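Local structure of Abbfa_003403 (Acinetobacter baumannii, 4ZXH) at residues A[88-93]-A[123-128]; A[71-76]-A[84-89]; A[119-124]-A[144-149]. The protein is a four-domain nonribosomal peptide synthetase that probably activates an amino acid, condenses it with a carrier-bound partner and releases the product by its thioesterase domain. All coordinates share one frame; numbering follows the deposited sequence.

Contact 1. Residues A[88-93]-A[123-128]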
loop_
_atom_site.group_PDB
_atom_site.type_symbol
_atom_site.label_atom_id
_atom_site.label_comp_id
_atom_site.label_asym_id
_atom_site.label_seq_id
_atom_site.Cartn_x
_atom_site.Cartn_y
_atom_site.Cartn_z
ATOM N N ASP A 88 -32.861 -6.033 28.946
ATOM C CA ASP A 88 -33.494 -5.675 30.215
ATOM C C ASP A 88 -32.453 -5.560 31.327
ATOM O O ASP A 88 -32.643 -4.830 32.302
ATOM C CB ASP A 88 -34.569 -6.696 30.605
ATOM C CG ASP A 88 -33.999 -8.077 30.894
ATOM O OD1 ASP A 88 -32.875 -8.388 30.429
ATOM O OD2 ASP A 88 -34.688 -8.864 31.581
ATOM N N ARG A 89 -31.350 -6.288 31.174
ATOM C CA ARG A 89 -30.272 -6.249 32.154
ATOM C C ARG A 89 -28.972 -6.799 31.586
ATOM O O ARG A 89 -28.974 -7.651 30.712
ATOM C CB ARG A 89 -30.663 -7.026 33.405
ATOM C CG ARG A 89 -30.713 -8.506 33.184
ATOM C CD ARG A 89 -31.142 -9.220 34.441
ATOM N NE ARG A 89 -32.497 -8.874 34.885
ATOM C CZ ARG A 89 -33.602 -9.543 34.544
ATOM N NH1 ARG A 89 -33.525 -10.589 33.721
ATOM N NH2 ARG A 89 -34.793 -9.157 35.013
ATOM N N VAL A 90 -27.859 -6.286 32.091
ATOM C CA VAL A 90 -26.534 -6.693 31.651
ATOM C C VAL A 90 -25.670 -7.008 32.873
ATOM O O VAL A 90 -25.727 -6.293 33.877
ATOM C CB VAL A 90 -25.862 -5.590 30.822
ATOM C CG1 VAL A 90 -24.483 -6.024 30.398
ATOM C CG2 VAL A 90 -26.684 -5.283 29.606
ATOM N N TYR A 91 -24.879 -8.070 32.829
ATOM C CA TYR A 91 -23.972 -8.281 33.943
ATOM C C TYR A 91 -22.791 -7.344 33.714
ATOM O O TYR A 91 -22.169 -7.372 32.662
ATOM C CB TYR A 91 -23.538 -9.749 34.072
ATOM C CG TYR A 91 -22.795 -10.052 35.374
ATOM C CD1 TYR A 91 -23.465 -10.059 36.597
ATOM C CD2 TYR A 91 -21.427 -10.338 35.378
ATOM C CE1 TYR A 91 -22.793 -10.326 37.785
ATOM C CE2 TYR A 91 -20.753 -10.615 36.561
ATOM C CZ TYR A 91 -21.441 -10.606 37.761
ATOM O OH TYR A 91 -20.782 -10.875 38.940
ATOM N N PRO A 92 -22.512 -6.467 34.688
ATOM C CA PRO A 92 -21.449 -5.478 34.497
ATOM C C PRO A 92 -20.119 -6.164 34.374
ATOM O O PRO A 92 -19.895 -7.191 35.023
ATOM C CB PRO A 92 -21.500 -4.632 35.776
ATOM C CG PRO A 92 -22.843 -4.929 36.391
ATOM C CD PRO A 92 -23.147 -6.350 36.011
ATOM N N ASN A 93 -19.252 -5.605 33.543
ATOM C CA ASN A 93 -17.902 -6.107 33.397
ATOM C C ASN A 93 -16.938 -5.217 34.185
ATOM O O ASN A 93 -16.376 -4.227 33.678
ATOM C CB ASN A 93 -17.526 -6.183 31.920
ATOM C CG ASN A 93 -16.192 -6.825 31.704
ATOM O OD1 ASN A 93 -15.526 -7.212 32.663
ATOM N ND2 ASN A 93 -15.786 -6.956 30.448
ATOM N N GLN A 123 -21.832 -8.030 21.631
ATOM C CA GLN A 123 -22.039 -8.665 22.923
ATOM C C GLN A 123 -21.930 -7.612 24.039
ATOM O O GLN A 123 -20.880 -6.979 24.190
ATOM C CB GLN A 123 -21.004 -9.790 23.120
ATOM C CG GLN A 123 -21.501 -11.032 23.881
ATOM C CD GLN A 123 -22.740 -11.680 23.258
ATOM O OE1 GLN A 123 -23.668 -12.083 23.965
ATOM N NE2 GLN A 123 -22.745 -11.804 21.930
ATOM N N PRO A 124 -23.012 -7.419 24.822
ATOM C CA PRO A 124 -23.057 -6.416 25.894
ATOM C C PRO A 124 -22.297 -6.891 27.109
ATOM O O PRO A 124 -22.208 -8.094 27.298
ATOM C CB PRO A 124 -24.545 -6.307 26.204
ATOM C CG PRO A 124 -25.060 -7.656 25.927
ATOM C CD PRO A 124 -24.248 -8.215 24.785
ATOM N N PRO A 125 -21.786 -5.968 27.940
ATOM C CA PRO A 125 -21.924 -4.510 27.804
ATOM C C PRO A 125 -20.856 -3.905 26.904
ATOM O O PRO A 125 -19.850 -4.568 26.679
ATOM C CB PRO A 125 -21.771 -4.012 29.246
ATOM C CG PRO A 125 -20.906 -5.052 29.907
ATOM C CD PRO A 125 -21.162 -6.358 29.220
ATOM N N LEU A 126 -21.064 -2.688 26.396
ATOM C CA LEU A 126 -20.035 -2.027 25.579
ATOM C C LEU A 126 -19.251 -1.011 26.408
ATOM O O LEU A 126 -18.815 0.029 25.911
ATOM C CB LEU A 126 -20.634 -1.338 24.364
ATOM C CG LEU A 126 -21.572 -2.114 23.442
ATOM C CD1 LEU A 126 -21.555 -1.505 22.086
ATOM C CD2 LEU A 126 -21.278 -3.596 23.380
ATOM N N TRP A 127 -19.076 -1.332 27.682
ATOM C CA TRP A 127 -18.296 -0.510 28.583
ATOM C C TRP A 127 -17.739 -1.399 29.688
ATOM O O TRP A 127 -18.258 -2.492 29.924
ATOM C CB TRP A 127 -19.150 0.624 29.151
ATOM C CG TRP A 127 -20.444 0.156 29.730
ATOM C CD1 TRP A 127 -21.602 -0.101 29.055
ATOM C CD2 TRP A 127 -20.722 -0.087 31.111
ATOM N NE1 TRP A 127 -22.585 -0.505 29.932
ATOM C CE2 TRP A 127 -22.070 -0.496 31.205
ATOM C CE3 TRP A 127 -19.967 0.008 32.283
ATOM C CZ2 TRP A 127 -22.675 -0.819 32.425
ATOM C CZ3 TRP A 127 -20.577 -0.308 33.509
ATOM C CH2 TRP A 127 -21.908 -0.721 33.564
ATOM N N ARG A 128 -16.660 -0.945 30.329
ATOM C CA ARG A 128 -16.000 -1.685 31.409
ATOM C C ARG A 128 -15.505 -0.735 32.479
ATOM O O ARG A 128 -15.246 0.443 32.217
ATOM C CB ARG A 128 -14.805 -2.464 30.905
ATOM C CG ARG A 128 -15.076 -3.409 29.785
ATOM C CD ARG A 128 -13.867 -4.287 29.611
ATOM N NE ARG A 128 -12.655 -3.534 29.295
ATOM C CZ ARG A 128 -12.153 -3.442 28.063
ATOM N NH1 ARG A 128 -12.778 -4.043 27.057
ATOM N NH2 ARG A 128 -11.026 -2.776 27.840
#

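Contact 2. Residues A[71-76]-A[84-89]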
loop_
_atom_site.group_PDB
_atom_site.type_symbol
_atom_site.label_atom_id
_atom_site.label_comp_id
_atom_site.label_asym_id
_atom_site.label_seq_id
_atom_site.Cartn_x
_atom_site.Cartn_y
_atom_site.Cartn_z
ATOM N N LEU A 71 -26.916 2.123 28.505
ATOM C CA LEU A 71 -25.901 1.303 29.140
ATOM C C LEU A 71 -26.161 -0.202 29.036
ATOM O O LEU A 71 -25.303 -0.998 29.404
ATOM C CB LEU A 71 -25.768 1.706 30.609
ATOM C CG LEU A 71 -25.104 3.066 30.865
ATOM C CD1 LEU A 71 -24.983 3.361 32.337
ATOM C CD2 LEU A 71 -23.723 3.112 30.224
ATOM N N ARG A 72 -27.333 -0.589 28.539
ATOM C CA ARG A 72 -27.691 -1.998 28.383
ATOM C C ARG A 72 -27.806 -2.388 26.894
ATOM O O ARG A 72 -28.522 -3.320 26.526
ATOM C CB ARG A 72 -29.003 -2.296 29.136
ATOM C CG ARG A 72 -28.969 -1.918 30.638
ATOM C CD ARG A 72 -30.227 -2.299 31.456
ATOM N NE ARG A 72 -31.497 -1.831 30.885
ATOM C CZ ARG A 72 -32.096 -0.687 31.201
ATOM N NH1 ARG A 72 -31.558 0.127 32.097
ATOM N NH2 ARG A 72 -33.247 -0.358 30.630
ATOM N N VAL A 73 -27.079 -1.676 26.038
ATOM C CA VAL A 73 -27.141 -1.877 24.589
ATOM C C VAL A 73 -26.053 -2.821 24.042
ATOM O O VAL A 73 -24.936 -2.848 24.548
ATOM C CB VAL A 73 -27.051 -0.501 23.879
ATOM C CG1 VAL A 73 -26.567 -0.619 22.444
ATOM C CG2 VAL A 73 -28.386 0.211 23.941
ATOM N N SER A 74 -26.406 -3.611 23.030
ATOM C CA SER A 74 -25.434 -4.320 22.192
ATOM C C SER A 74 -25.761 -3.998 20.729
ATOM O O SER A 74 -26.856 -3.507 20.441
ATOM C CB SER A 74 -25.453 -5.836 22.457
ATOM O OG SER A 74 -26.494 -6.521 21.772
ATOM N N MET A 75 -24.821 -4.240 19.811
ATOM C CA MET A 75 -25.001 -3.840 18.409
ATOM C C MET A 75 -24.692 -4.979 17.447
ATOM O O MET A 75 -23.669 -4.979 16.773
ATOM C CB MET A 75 -24.127 -2.619 18.070
ATOM C CG MET A 75 -24.440 -1.367 18.897
ATOM S SD MET A 75 -23.306 0.019 18.631
ATOM C CE MET A 75 -23.685 1.036 20.033
ATOM N N PRO A 76 -25.596 -5.950 17.360
ATOM C CA PRO A 76 -25.376 -7.134 16.532
ATOM C C PRO A 76 -25.714 -6.864 15.076
ATOM O O PRO A 76 -26.420 -5.886 14.783
ATOM C CB PRO A 76 -26.344 -8.143 17.125
ATOM C CG PRO A 76 -27.511 -7.280 17.532
ATOM C CD PRO A 76 -26.933 -5.956 17.978
ATOM N N GLN A 84 -29.421 -1.935 17.191
ATOM C CA GLN A 84 -29.167 -1.715 18.621
ATOM C C GLN A 84 -30.206 -2.474 19.416
ATOM O O GLN A 84 -31.410 -2.291 19.206
ATOM C CB GLN A 84 -29.267 -0.238 19.005
ATOM C CG GLN A 84 -28.124 0.617 18.588
ATOM C CD GLN A 84 -28.301 2.053 19.030
ATOM O OE1 GLN A 84 -27.501 2.571 19.799
ATOM N NE2 GLN A 84 -29.347 2.708 18.533
ATOM N N LEU A 85 -29.766 -3.314 20.337
ATOM C CA LEU A 85 -30.708 -3.977 21.228
ATOM C C LEU A 85 -30.600 -3.390 22.644
ATOM O O LEU A 85 -29.496 -3.248 23.182
ATOM C CB LEU A 85 -30.448 -5.479 21.259
ATOM C CG LEU A 85 -30.329 -6.276 19.959
ATOM C CD1 LEU A 85 -30.217 -7.760 20.274
ATOM C CD2 LEU A 85 -31.496 -6.007 19.006
ATOM N N ILE A 86 -31.737 -3.039 23.240
ATOM C CA ILE A 86 -31.768 -2.712 24.663
ATOM C C ILE A 86 -32.121 -3.955 25.481
ATOM O O ILE A 86 -33.252 -4.422 25.456
ATOM C CB ILE A 86 -32.774 -1.593 24.986
ATOM C CG1 ILE A 86 -32.334 -0.259 24.369
ATOM C CG2 ILE A 86 -32.881 -1.420 26.484
ATOM C CD1 ILE A 86 -33.419 0.794 24.356
ATOM N N TRP A 87 -31.135 -4.501 26.187
ATOM C CA TRP A 87 -31.347 -5.645 27.066
ATOM C C TRP A 87 -31.993 -5.207 28.374
ATOM O O TRP A 87 -31.698 -4.129 28.869
ATOM C CB TRP A 87 -30.020 -6.341 27.353
ATOM C CG TRP A 87 -29.395 -6.926 26.146
ATOM C CD1 TRP A 87 -28.548 -6.305 25.278
ATOM C CD2 TRP A 87 -29.571 -8.256 25.655
ATOM N NE1 TRP A 87 -28.181 -7.173 24.273
ATOM C CE2 TRP A 87 -28.801 -8.376 24.483
ATOM C CE3 TRP A 87 -30.303 -9.362 26.095
ATOM C CZ2 TRP A 87 -28.739 -9.554 23.750
ATOM C CZ3 TRP A 87 -30.246 -10.529 25.359
ATOM C CH2 TRP A 87 -29.468 -10.617 24.199
ATOM N N ASP A 88 -32.861 -6.033 28.946
ATOM C CA ASP A 88 -33.494 -5.675 30.215
ATOM C C ASP A 88 -32.453 -5.560 31.327
ATOM O O ASP A 88 -32.643 -4.830 32.302
ATOM C CB ASP A 88 -34.569 -6.696 30.605
ATOM C CG ASP A 88 -33.999 -8.077 30.894
ATOM O OD1 ASP A 88 -32.875 -8.388 30.429
ATOM O OD2 ASP A 88 -34.688 -8.864 31.581
ATOM N N ARG A 89 -31.350 -6.288 31.174
ATOM C CA ARG A 89 -30.272 -6.249 32.154
ATOM C C ARG A 89 -28.972 -6.799 31.586
ATOM O O ARG A 89 -28.974 -7.651 30.712
ATOM C CB ARG A 89 -30.663 -7.026 33.405
ATOM C CG ARG A 89 -30.713 -8.506 33.184
ATOM C CD ARG A 89 -31.142 -9.220 34.441
ATOM N NE ARG A 89 -32.497 -8.874 34.885
ATOM C CZ ARG A 89 -33.602 -9.543 34.544
ATOM N NH1 ARG A 89 -33.525 -10.589 33.721
ATOM N NH2 ARG A 89 -34.793 -9.157 35.013
#

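Contact 3. Residues A[119-124]-A[144-149]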
loop_
_atom_site.group_PDB
_atom_site.type_symbol
_atom_site.label_atom_id
_atom_site.label_comp_id
_atom_site.label_asym_id
_atom_site.label_seq_id
_atom_site.Cartn_x
_atom_site.Cartn_y
_atom_site.Cartn_z
ATOM N N PHE A 119 -13.368 -4.306 22.371
ATOM C CA PHE A 119 -14.750 -4.714 22.589
ATOM C C PHE A 119 -15.282 -5.516 21.401
ATOM O O PHE A 119 -14.879 -5.293 20.272
ATOM C CB PHE A 119 -15.657 -3.493 22.796
ATOM C CG PHE A 119 -15.434 -2.760 24.094
ATOM C CD1 PHE A 119 -16.234 -3.024 25.204
ATOM C CD2 PHE A 119 -14.463 -1.773 24.194
ATOM C CE1 PHE A 119 -16.047 -2.347 26.387
ATOM C CE2 PHE A 119 -14.269 -1.090 25.373
ATOM C CZ PHE A 119 -15.059 -1.375 26.474
ATOM N N ASP A 120 -16.192 -6.442 21.673
ATOM C CA ASP A 120 -17.049 -7.035 20.658
ATOM C C ASP A 120 -18.391 -6.318 20.732
ATOM O O ASP A 120 -19.162 -6.512 21.679
ATOM C CB ASP A 120 -17.211 -8.532 20.903
ATOM C CG ASP A 120 -18.019 -9.238 19.813
ATOM O OD1 ASP A 120 -18.746 -8.575 19.025
ATOM O OD2 ASP A 120 -17.906 -10.483 19.744
ATOM N N LEU A 121 -18.676 -5.481 19.747
ATOM C CA LEU A 121 -19.827 -4.605 19.869
ATOM C C LEU A 121 -21.143 -5.374 19.801
ATOM O O LEU A 121 -22.197 -4.827 20.092
ATOM C CB LEU A 121 -19.786 -3.521 18.791
ATOM C CG LEU A 121 -18.577 -2.585 18.856
ATOM C CD1 LEU A 121 -18.673 -1.515 17.793
ATOM C CD2 LEU A 121 -18.441 -1.972 20.233
ATOM N N THR A 122 -21.087 -6.646 19.434
ATOM C CA THR A 122 -22.310 -7.441 19.325
ATOM C C THR A 122 -22.718 -8.106 20.647
ATOM O O THR A 122 -23.822 -8.655 20.774
ATOM C CB THR A 122 -22.160 -8.519 18.264
ATOM O OG1 THR A 122 -21.423 -9.615 18.806
ATOM C CG2 THR A 122 -21.402 -7.966 17.079
ATOM N N GLN A 123 -21.832 -8.030 21.631
ATOM C CA GLN A 123 -22.039 -8.665 22.923
ATOM C C GLN A 123 -21.930 -7.612 24.039
ATOM O O GLN A 123 -20.880 -6.979 24.190
ATOM C CB GLN A 123 -21.004 -9.790 23.120
ATOM C CG GLN A 123 -21.501 -11.032 23.881
ATOM C CD GLN A 123 -22.740 -11.680 23.258
ATOM O OE1 GLN A 123 -23.668 -12.083 23.965
ATOM N NE2 GLN A 123 -22.745 -11.804 21.930
ATOM N N PRO A 124 -23.012 -7.419 24.822
ATOM C CA PRO A 124 -23.057 -6.416 25.894
ATOM C C PRO A 124 -22.297 -6.891 27.109
ATOM O O PRO A 124 -22.208 -8.094 27.298
ATOM C CB PRO A 124 -24.545 -6.307 26.204
ATOM C CG PRO A 124 -25.060 -7.656 25.927
ATOM C CD PRO A 124 -24.248 -8.215 24.785
ATOM N N VAL A 144 -14.031 2.652 30.866
ATOM C CA VAL A 144 -13.812 2.497 29.426
ATOM C C VAL A 144 -15.140 2.373 28.689
ATOM O O VAL A 144 -15.917 1.453 28.962
ATOM C CB VAL A 144 -13.001 1.250 29.099
ATOM C CG1 VAL A 144 -12.484 1.339 27.695
ATOM C CG2 VAL A 144 -11.858 1.099 30.049
ATOM N N ILE A 145 -15.405 3.281 27.757
ATOM C CA ILE A 145 -16.636 3.205 26.980
ATOM C C ILE A 145 -16.305 3.262 25.502
ATOM O O ILE A 145 -15.605 4.172 25.052
ATOM C CB ILE A 145 -17.626 4.361 27.295
ATOM C CG1 ILE A 145 -18.039 4.367 28.747
ATOM C CG2 ILE A 145 -18.867 4.192 26.502
ATOM C CD1 ILE A 145 -17.284 5.342 29.608
ATOM N N HIS A 146 -16.817 2.316 24.732
ATOM C CA HIS A 146 -16.559 2.342 23.302
ATOM C C HIS A 146 -17.317 3.487 22.634
ATOM O O HIS A 146 -18.501 3.727 22.923
ATOM C CB HIS A 146 -16.933 1.017 22.670
ATOM C CG HIS A 146 -16.384 0.846 21.292
ATOM N ND1 HIS A 146 -16.944 1.457 20.194
ATOM C CD2 HIS A 146 -15.317 0.149 20.837
ATOM C CE1 HIS A 146 -16.254 1.127 19.116
ATOM N NE2 HIS A 146 -15.258 0.340 19.479
ATOM N N HIS A 147 -16.625 4.194 21.747
ATOM C CA HIS A 147 -17.155 5.410 21.116
ATOM C C HIS A 147 -18.376 5.113 20.203
ATOM O O HIS A 147 -19.196 6.001 19.938
ATOM C CB HIS A 147 -16.029 6.090 20.334
ATOM C CG HIS A 147 -16.257 7.548 20.050
ATOM N ND1 HIS A 147 -17.490 8.069 19.750
ATOM C CD2 HIS A 147 -15.373 8.576 19.981
ATOM C CE1 HIS A 147 -17.368 9.375 19.523
ATOM N NE2 HIS A 147 -16.100 9.700 19.655
ATOM N N ALA A 148 -18.519 3.871 19.742
ATOM C CA ALA A 148 -19.743 3.484 19.032
ATOM C C ALA A 148 -20.980 3.632 19.915
ATOM O O ALA A 148 -22.093 3.808 19.401
ATOM C CB ALA A 148 -19.651 2.047 18.503
ATOM N N LEU A 149 -20.796 3.584 21.238
ATOM C CA LEU A 149 -21.933 3.658 22.149
ATOM C C LEU A 149 -22.266 5.103 22.489
ATOM O O LEU A 149 -23.432 5.496 22.457
ATOM C CB LEU A 149 -21.665 2.868 23.428
ATOM C CG LEU A 149 -22.888 2.723 24.350
ATOM C CD1 LEU A 149 -23.986 1.805 23.743
ATOM C CD2 LEU A 149 -22.505 2.265 25.767
#

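Contact 1. Residues A[88-93]-A[123-128]
P124 meets V90 first, its CB facing V90 CG2 at 4.1 Å. The peptide bond that follows is cis, and it brings the next ring, P125, round against the same valine: V90 CG1 sits 3.5 Å from P125 CD and almost as close to CB and CG. The V90 torsion, with CG1 anti to the backbone N (chi1 179°), puts CG1 against P125 and leaves CG2 facing the P124 ring. P125 also touches the far end of the other segment, its CG 4.1 Å from N93 CB, while its CB rests 3.6 Å above one face of the W127 indole, toward the rim. W127 turns its NE1 to the backbone O of L71 and lines the pocket of the bound phospholipid. At R128 the contact is van der Waals, with one CA-H...O approach to N93 O: N93 lays its amide alongside the arginine's methylene chain, ND2 3.4 Å from R128 CD. The R128 guanidinium finds H130 and the backbone O of Q117 instead, with F119 beside it in a cation-pi contact. N93 leads into strand 94-98, which runs parallel to strand 127-135 at the edge of the mixed sheet, and helix 56-67 covers V90, P92 and W127 through M65.

Contact 2. Residues A[71-76]-A[84-89]
S74 and L85 form the hydrogen-bonded pair of this antiparallel ladder, S74 N giving to L85 O at 3.1 Å and L85 N to S74 O at 2.9 Å. One step along, V73 and I86 are the non-hydrogen-bonded pair, and V73 CG2 meets I86 CG1 at 4.0 Å on the opposite face from S74 and L85. Next to these pairs, R72 O accepts from W87 N at 2.9 Å. R72 also donates with its side chain: NE gives to W87 O at 3.1 Å, nearly along the C=O axis, with that oxygen only 6° out of the guanidinium plane. A bend at chi3 (-52°) folds the guanidinium back to make this bond, and NH1 goes on to the backbone O of M65, so two backbone carbonyls hold the group. The indole of W87 is pinned by its edge. Its NE1 points almost straight at S74 OG, 3.1 Å away and in the ring plane, while P124 packs against both residues. Beyond S74, the ring of P76 lies across L85, CG to CG 3.9 Å. The two segments belong to the beta hairpin of strands 73-78 and 81-87; strand 13-18 flanks the second strand on its other side, and helix 179-187 packs on the V73 and I86 face through F180 and V181.

Contact 3. Residues A[119-124]-A[144-149]
A CH-pi contact leads here: L121 sets its CD2 methyl over the centre of the H146 imidazole, 3.7 Å from the ring centroid and only 10° off the normal, the two side chains crossing at about a right angle. The other methyl of the same leucine, CD1, reaches A148 CB at 3.8 Å. F119 supplies the aromatic part. Its ring and that of H146 are 5.9 Å apart between centroids, with planes at 83°. F119 CD2 comes to the edge of the imidazole, while H146 CB lies over the rim of one phenyl face. V144 completes the apolar set by bringing CG1 to the phenyl edge, 3.8 Å from F119 CE2. The side-chain hydrogen bonds near the contact run within a segment or to Q30. H146, with CG anti to its backbone N (chi1 -165°), accepts at ND1 from A148 N at 2.9 Å, and its NE2 pairs with Q30 OE1, so both ring nitrogens are engaged and the ring's rotation is fixed. D120 OD1 takes both T122 N, an Asx turn, and T122 OG1 from one side of the carboxylate, bracing the type I turn that presents L121. H146 and H147 match the paired histidines of the HHxxxD signature of condensation domains. The loop packs on the end of strand 138-146; helix 21-32 touches L121 and H146, and N40 of strand 40-49 touches F119, V144 and H146.

In the fold
Contact 3 is the buried one, a set of apolar and aromatic side chains with none of its polar bonds joining the two segments. Contacts 1 and 2 are only partly buried: contact 1 relies on proline and valine packing, contact 2 on a backbone ladder reinforced by side-chain bonds. Contacts 1 and 3 reach the same mixed sheet, where R128 N bonds to V144 O at 2.9 Å across neighbouring strands. Contact 2 belongs to the separate three-stranded sheet. The loop 119-126 ties the two sheets together, since M75 N of the hairpin meets L121 O at 2.7 Å. All three lie in the condensation domain.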